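Local coordinates for protein tRNA dimethylallyltransferase (Staphylococcus epidermidis ATCC 12228, PDB 3D3Q) that probably transfers a dimethylallyl group from dimethylallyl diphosphate to adenine 37 of tRNAs that read codons beginning with uridine, at residues Leu23-Ala28 with Glu60-Tyr65; Lys30-Ile35 with Arg95-Ile100. All coordinates share one frame; numbering follows the deposited sequence.

Interaction 1 of 2, residues Leu23-Ala28 with Glu60-Tyr65; sequences LSIEVA and EGIPHY
Ile25 and Ile62 mark the closest pass of the two backbones, their CA atoms 6.7 Å apart. Residues 23-28 are turns from the middle of a helix, while 60-65 run as a loop that straightens into a short strand at His64 and Tyr65. At this separation side chains make the contact, and most of it is apolar. A chi1 of -62° sets CG1 of Ile25 beside its backbone N and turns CG2 anti to that N, which points CG2 at Ile62 and CG1 at the His64 ring. Ile25 CG2 lies 3.9 Å from Ile62 CG1, the two isoleucines running antiparallel alongside one another. The side chains of Ile25 and His64 are set nearly perpendicular: Ile25 CG1 meets the rim of the imidazole, in the ring plane, 4.0 Å from His64 NE2. One turn further on, Ala28 offers only a methyl group. Such a small residue allows the loop to come close, and Ile62 partly wraps it, with Ile62 CG2 3.7 Å from Ala28 CB and Ile62 CD1 at a similar distance. A beta-branched residue suits position 62, since it presents several methyl and methylene groups to the helix at once. At the outer margin two acids meet, Glu26 OE2 lying 4.0 Å from Glu60 OE1 with the carboxylate planes 78° apart. Lys29 probably moderates their repulsion: it forms a salt bridge with Glu60 and a long, weak ion pair with Glu26. Ile25 and His64 also both touch Ile35 of strand 33-37. The arrangement is that of a P-loop NTPase fold, in which the helix following the phosphate-binding loop packs on the parallel sheet; here that helix also packs against the loop leading into edge strand 64-65.

Interaction 2 of 2, residues Lys30-Ile35 with Arg95-Ile100; sequences KFNGEI and RGKVPI
In the central parallel sheet of the P-loop NTPase fold, strand 33-37 lies directly beside strand 98-102, and Glu34 pairs with Pro99. The short strands 33-35 and 98-100 run in the same direction at 22° to each other, with axes 4.9 Å apart. Glu34 uses both its own N and its own O to bond the residues on either side of Pro99: its N donates to Val98 O at 3.3 Å, and its O accepts from Ile100 N at 3.0 Å. The first donor stands above the Val98 carbonyl plane, whereas Ile100 N lies almost in line with the Glu34 C=O bond, although its N-H is bent (147°). Pro99 can serve here without an N-H because neither bond needs one from it. Gly33 has no side chain, so Val98 O can lie over its CA. Ile35 and Ile100 share the face covered by helix 20-30, which suits their branched apolar chains; on the other face Glu34 and Pro99 meet Ile92 of helix 78-94. Before the strand, Gly96 takes a positive phi as the C-prime residue of the Schellman motif ending that helix. With CG beside the backbone N (chi1 -51°) and the chain then extended, the buried Glu34 carboxylate reaches Lys97 and Arg95. Lys97 lies across it, its aliphatic part against the acid with CD 3.3 Å from Glu34 OE2, while the ammonium stays beyond salt-bridge range. Tyr65 OH is hydrogen-bonded to Glu34 OE1, and Arg95 NH2 forms a salt bridge with Asp91. Glu34 OE1 meets the edge of the Arg95 guanidinium in plane, forming a salt bridge to Arg95 NH1 at 2.6 Å whose hydrogen bond is bent and weak.

In the fold
From the N terminus, strand 8-13 leads through the P-loop into helix 20-30, and the chain then turns directly into strand 33-37. Interaction 1 closes the loop that runs from helix 20-30 through strand 33-37 to the entry of strand 64-65. The chain continues through helix 78-94 into strand 98-102, where interaction 2 closes a longer loop. The two closures cross, since 30-35 lies inside the first loop and 60-65 inside the second. Interaction 1 ties helix 20-30 to the approach to strand 64-65; interaction 2 ties strand 33-37 to strand 98-102. They also touch directly: Ser24 packs on Ile35, Pro63 on Glu34, and Ala28 O probably accepts a hydrogen bond from Gly33 N.

Interaction 1 of 2, residues Leu23-Ala28 with Glu60-Tyr65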
loop_
_atom_site.group_PDB
_atom_site.type_symbol
_atom_site.label_atom_id
_atom_site.label_comp_id
_atom_site.label_asym_id
_atom_site.label_seq_id
_atom_site.Cartn_x
_atom_site.Cartn_y
_atom_site.Cartn_z
ATOM N N LEU A 23 7.129 3.411 -11.196
ATOM C CA LEU A 23 7.897 2.179 -11.108
ATOM C C LEU A 23 7.155 1.015 -11.772
ATOM O O LEU A 23 7.756 0.233 -12.503
ATOM C CB LEU A 23 8.194 1.843 -9.641
ATOM C CG LEU A 23 8.957 0.534 -9.378
ATOM C CD1 LEU A 23 10.336 0.612 -9.975
ATOM C CD2 LEU A 23 9.042 0.299 -7.906
ATOM N N SER A 24 5.851 0.903 -11.519
ATOM C CA SER A 24 5.052 -0.173 -12.118
ATOM C C SER A 24 5.193 -0.177 -13.636
ATOM O O SER A 24 5.457 -1.208 -14.236
ATOM C CB SER A 24 3.569 -0.032 -11.768
ATOM O OG SER A 24 3.344 -0.305 -10.401
ATOM N N ILE A 25 5.022 0.980 -14.253
ATOM C CA ILE A 25 5.126 1.066 -15.690
ATOM C C ILE A 25 6.529 0.670 -16.168
ATOM O O ILE A 25 6.672 -0.069 -17.153
ATOM C CB ILE A 25 4.747 2.489 -16.161
ATOM C CG1 ILE A 25 3.288 2.759 -15.780
ATOM C CG2 ILE A 25 4.946 2.636 -17.649
ATOM C CD1 ILE A 25 2.745 4.055 -16.282
ATOM N N GLU A 26 7.566 1.129 -15.469
ATOM C CA GLU A 26 8.947 0.794 -15.844
ATOM C C GLU A 26 9.182 -0.718 -15.807
ATOM O O GLU A 26 9.873 -1.265 -16.667
ATOM C CB GLU A 26 9.944 1.509 -14.916
ATOM C CG GLU A 26 9.993 3.030 -15.128
ATOM C CD GLU A 26 10.463 3.440 -16.533
ATOM O OE1 GLU A 26 11.684 3.330 -16.825
ATOM O OE2 GLU A 26 9.603 3.863 -17.355
ATOM N N VAL A 27 8.603 -1.382 -14.807
ATOM C CA VAL A 27 8.722 -2.828 -14.670
ATOM C C VAL A 27 7.907 -3.479 -15.781
ATOM O O VAL A 27 8.312 -4.477 -16.363
ATOM C CB VAL A 27 8.176 -3.298 -13.324
ATOM C CG1 VAL A 27 8.172 -4.800 -13.263
ATOM C CG2 VAL A 27 9.008 -2.720 -12.218
ATOM N N ALA A 28 6.755 -2.889 -16.071
ATOM C CA ALA A 28 5.875 -3.392 -17.099
ATOM C C ALA A 28 6.538 -3.298 -18.461
ATOM O O ALA A 28 6.313 -4.141 -19.333
ATOM C CB ALA A 28 4.584 -2.616 -17.100
ATOM N N GLU A 60 2.056 5.192 -20.865
ATOM C CA GLU A 60 3.036 4.868 -21.906
ATOM C C GLU A 60 2.756 3.591 -22.690
ATOM O O GLU A 60 3.679 2.846 -22.997
ATOM C CB GLU A 60 4.439 4.790 -21.301
ATOM C CG GLU A 60 5.162 6.123 -21.236
ATOM C CD GLU A 60 6.295 6.119 -20.224
ATOM O OE1 GLU A 60 7.002 5.085 -20.118
ATOM O OE2 GLU A 60 6.487 7.154 -19.541
ATOM N N GLY A 61 1.497 3.336 -23.019
ATOM C CA GLY A 61 1.195 2.145 -23.784
ATOM C C GLY A 61 0.824 0.948 -22.937
ATOM O O GLY A 61 -0.004 0.133 -23.339
ATOM N N ILE A 62 1.430 0.818 -21.765
ATOM C CA ILE A 62 1.110 -0.305 -20.899
ATOM C C ILE A 62 -0.375 -0.289 -20.547
ATOM O O ILE A 62 -0.890 0.689 -20.016
ATOM C CB ILE A 62 1.896 -0.236 -19.593
ATOM C CG1 ILE A 62 3.402 -0.202 -19.881
ATOM C CG2 ILE A 62 1.482 -1.400 -18.702
ATOM C CD1 ILE A 62 3.927 -1.426 -20.579
ATOM N N PRO A 63 -1.086 -1.380 -20.836
ATOM C CA PRO A 63 -2.519 -1.454 -20.529
ATOM C C PRO A 63 -2.845 -1.549 -19.033
ATOM O O PRO A 63 -2.269 -2.370 -18.324
ATOM C CB PRO A 63 -2.966 -2.700 -21.300
ATOM C CG PRO A 63 -1.742 -3.559 -21.292
ATOM C CD PRO A 63 -0.653 -2.561 -21.601
ATOM N N HIS A 64 -3.765 -0.705 -18.562
ATOM C CA HIS A 64 -4.164 -0.709 -17.154
ATOM C C HIS A 64 -5.629 -1.165 -16.951
ATOM O O HIS A 64 -6.513 -0.849 -17.750
ATOM C CB HIS A 64 -3.961 0.682 -16.521
ATOM C CG HIS A 64 -2.527 1.099 -16.391
ATOM N ND1 HIS A 64 -2.098 1.985 -15.426
ATOM C CD2 HIS A 64 -1.426 0.780 -17.114
ATOM C CE1 HIS A 64 -0.800 2.193 -15.557
ATOM N NE2 HIS A 64 -0.368 1.471 -16.575
ATOM N N TYR A 65 -5.871 -1.921 -15.879
ATOM C CA TYR A 65 -7.206 -2.414 -15.568
ATOM C C TYR A 65 -7.668 -1.879 -14.230
ATOM O O TYR A 65 -6.857 -1.377 -13.445
ATOM C CB TYR A 65 -7.230 -3.941 -15.527
ATOM C CG TYR A 65 -6.684 -4.577 -16.776
ATOM C CD1 TYR A 65 -5.380 -5.056 -16.817
ATOM C CD2 TYR A 65 -7.465 -4.680 -17.934
ATOM C CE1 TYR A 65 -4.863 -5.627 -17.980
ATOM C CE2 TYR A 65 -6.958 -5.245 -19.107
ATOM C CZ TYR A 65 -5.662 -5.720 -19.121
ATOM O OH TYR A 65 -5.177 -6.315 -20.258
#

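Interaction 2 of 2, residues Lys30-Ile35 with Arg95-Ile100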
loop_
_atom_site.group_PDB
_atom_site.type_symbol
_atom_site.label_atom_id
_atom_site.label_comp_id
_atom_site.label_asym_id
_atom_site.label_seq_id
_atom_site.Cartn_x
_atom_site.Cartn_y
_atom_site.Cartn_z
ATOM N N LYS A 30 9.887 -3.368 -18.947
ATOM C CA LYS A 30 11.079 -4.194 -19.032
ATOM C C LYS A 30 10.731 -5.683 -19.044
ATOM O O LYS A 30 11.556 -6.502 -19.435
ATOM C CB LYS A 30 12.033 -3.871 -17.872
ATOM C CG LYS A 30 13.444 -4.434 -18.008
ATOM C CD LYS A 30 14.287 -4.065 -16.796
ATOM C CE LYS A 30 15.756 -4.423 -16.986
ATOM N NZ LYS A 30 16.596 -3.894 -15.862
ATOM N N PHE A 31 9.510 -6.032 -18.632
ATOM C CA PHE A 31 9.067 -7.428 -18.601
ATOM C C PHE A 31 7.707 -7.576 -19.243
ATOM O O PHE A 31 6.901 -8.401 -18.816
ATOM C CB PHE A 31 9.005 -7.924 -17.166
ATOM C CG PHE A 31 10.313 -7.848 -16.463
ATOM C CD1 PHE A 31 11.253 -8.859 -16.611
ATOM C CD2 PHE A 31 10.640 -6.732 -15.704
ATOM C CE1 PHE A 31 12.512 -8.758 -16.010
ATOM C CE2 PHE A 31 11.893 -6.614 -15.098
ATOM C CZ PHE A 31 12.834 -7.628 -15.250
ATOM N N ASN A 32 7.477 -6.778 -20.286
ATOM C CA ASN A 32 6.212 -6.736 -21.036
ATOM C C ASN A 32 5.046 -7.303 -20.234
ATOM O O ASN A 32 4.507 -8.374 -20.534
ATOM C CB ASN A 32 6.338 -7.457 -22.394
ATOM C CG ASN A 32 6.382 -8.971 -22.254
ATOM O OD1 ASN A 32 7.104 -9.502 -21.403
ATOM N ND2 ASN A 32 5.627 -9.675 -23.096
ATOM N N GLY A 33 4.677 -6.568 -19.192
ATOM C CA GLY A 33 3.572 -6.979 -18.356
ATOM C C GLY A 33 2.433 -5.989 -18.484
ATOM O O GLY A 33 2.477 -5.078 -19.309
ATOM N N GLU A 34 1.399 -6.182 -17.674
ATOM C CA GLU A 34 0.252 -5.296 -17.673
ATOM C C GLU A 34 -0.093 -5.044 -16.218
ATOM O O GLU A 34 0.085 -5.910 -15.359
ATOM C CB GLU A 34 -0.916 -5.926 -18.416
ATOM C CG GLU A 34 -0.518 -6.429 -19.789
ATOM C CD GLU A 34 -1.684 -6.995 -20.563
ATOM O OE1 GLU A 34 -2.584 -7.592 -19.923
ATOM O OE2 GLU A 34 -1.700 -6.869 -21.814
ATOM N N ILE A 35 -0.598 -3.849 -15.953
ATOM C CA ILE A 35 -0.901 -3.435 -14.596
ATOM C C ILE A 35 -2.368 -3.468 -14.222
ATOM O O ILE A 35 -3.227 -3.103 -15.010
ATOM C CB ILE A 35 -0.376 -1.995 -14.361
ATOM C CG1 ILE A 35 1.101 -1.927 -14.730
ATOM C CG2 ILE A 35 -0.579 -1.585 -12.920
ATOM C CD1 ILE A 35 1.690 -0.588 -14.583
ATOM N N ARG A 95 -1.821 -15.093 -21.400
ATOM C CA ARG A 95 -1.302 -14.544 -22.647
ATOM C C ARG A 95 0.204 -14.324 -22.536
ATOM O O ARG A 95 0.771 -13.420 -23.157
ATOM C CB ARG A 95 -2.018 -13.245 -23.003
ATOM C CG ARG A 95 -3.529 -13.403 -23.076
ATOM C CD ARG A 95 -4.190 -12.232 -23.770
ATOM N NE ARG A 95 -3.761 -10.939 -23.215
ATOM C CZ ARG A 95 -3.926 -10.577 -21.949
ATOM N NH1 ARG A 95 -3.510 -9.395 -21.545
ATOM N NH2 ARG A 95 -4.507 -11.402 -21.085
ATOM N N GLY A 96 0.834 -15.173 -21.723
ATOM C CA GLY A 96 2.274 -15.130 -21.516
ATOM C C GLY A 96 2.855 -13.806 -21.069
ATOM O O GLY A 96 3.951 -13.441 -21.482
ATOM N N LYS A 97 2.126 -13.081 -20.234
ATOM C CA LYS A 97 2.616 -11.797 -19.746
ATOM C C LYS A 97 2.800 -11.825 -18.225
ATOM O O LYS A 97 2.538 -12.838 -17.568
ATOM C CB LYS A 97 1.654 -10.671 -20.145
ATOM C CG LYS A 97 1.864 -10.128 -21.557
ATOM C CD LYS A 97 0.768 -9.124 -21.945
ATOM C CE LYS A 97 1.311 -7.971 -22.834
ATOM N NZ LYS A 97 1.964 -8.427 -24.112
ATOM N N VAL A 98 3.255 -10.708 -17.673
ATOM C CA VAL A 98 3.492 -10.619 -16.246
ATOM C C VAL A 98 2.487 -9.748 -15.538
ATOM O O VAL A 98 2.529 -8.519 -15.647
ATOM C CB VAL A 98 4.878 -10.053 -15.954
ATOM C CG1 VAL A 98 5.086 -9.959 -14.453
ATOM C CG2 VAL A 98 5.927 -10.928 -16.594
ATOM N N PRO A 99 1.566 -10.372 -14.791
ATOM C CA PRO A 99 0.545 -9.632 -14.055
ATOM C C PRO A 99 1.183 -8.782 -12.939
ATOM O O PRO A 99 1.895 -9.304 -12.067
ATOM C CB PRO A 99 -0.349 -10.737 -13.520
ATOM C CG PRO A 99 0.628 -11.825 -13.254
ATOM C CD PRO A 99 1.503 -11.806 -14.478
ATOM N N ILE A 100 0.910 -7.474 -12.969
ATOM C CA ILE A 100 1.461 -6.522 -11.998
ATOM C C ILE A 100 0.339 -5.684 -11.404
ATOM O O ILE A 100 -0.454 -5.095 -12.135
ATOM C CB ILE A 100 2.436 -5.534 -12.683
ATOM C CG1 ILE A 100 3.466 -6.294 -13.521
ATOM C CG2 ILE A 100 3.134 -4.709 -11.654
ATOM C CD1 ILE A 100 4.074 -5.452 -14.612
#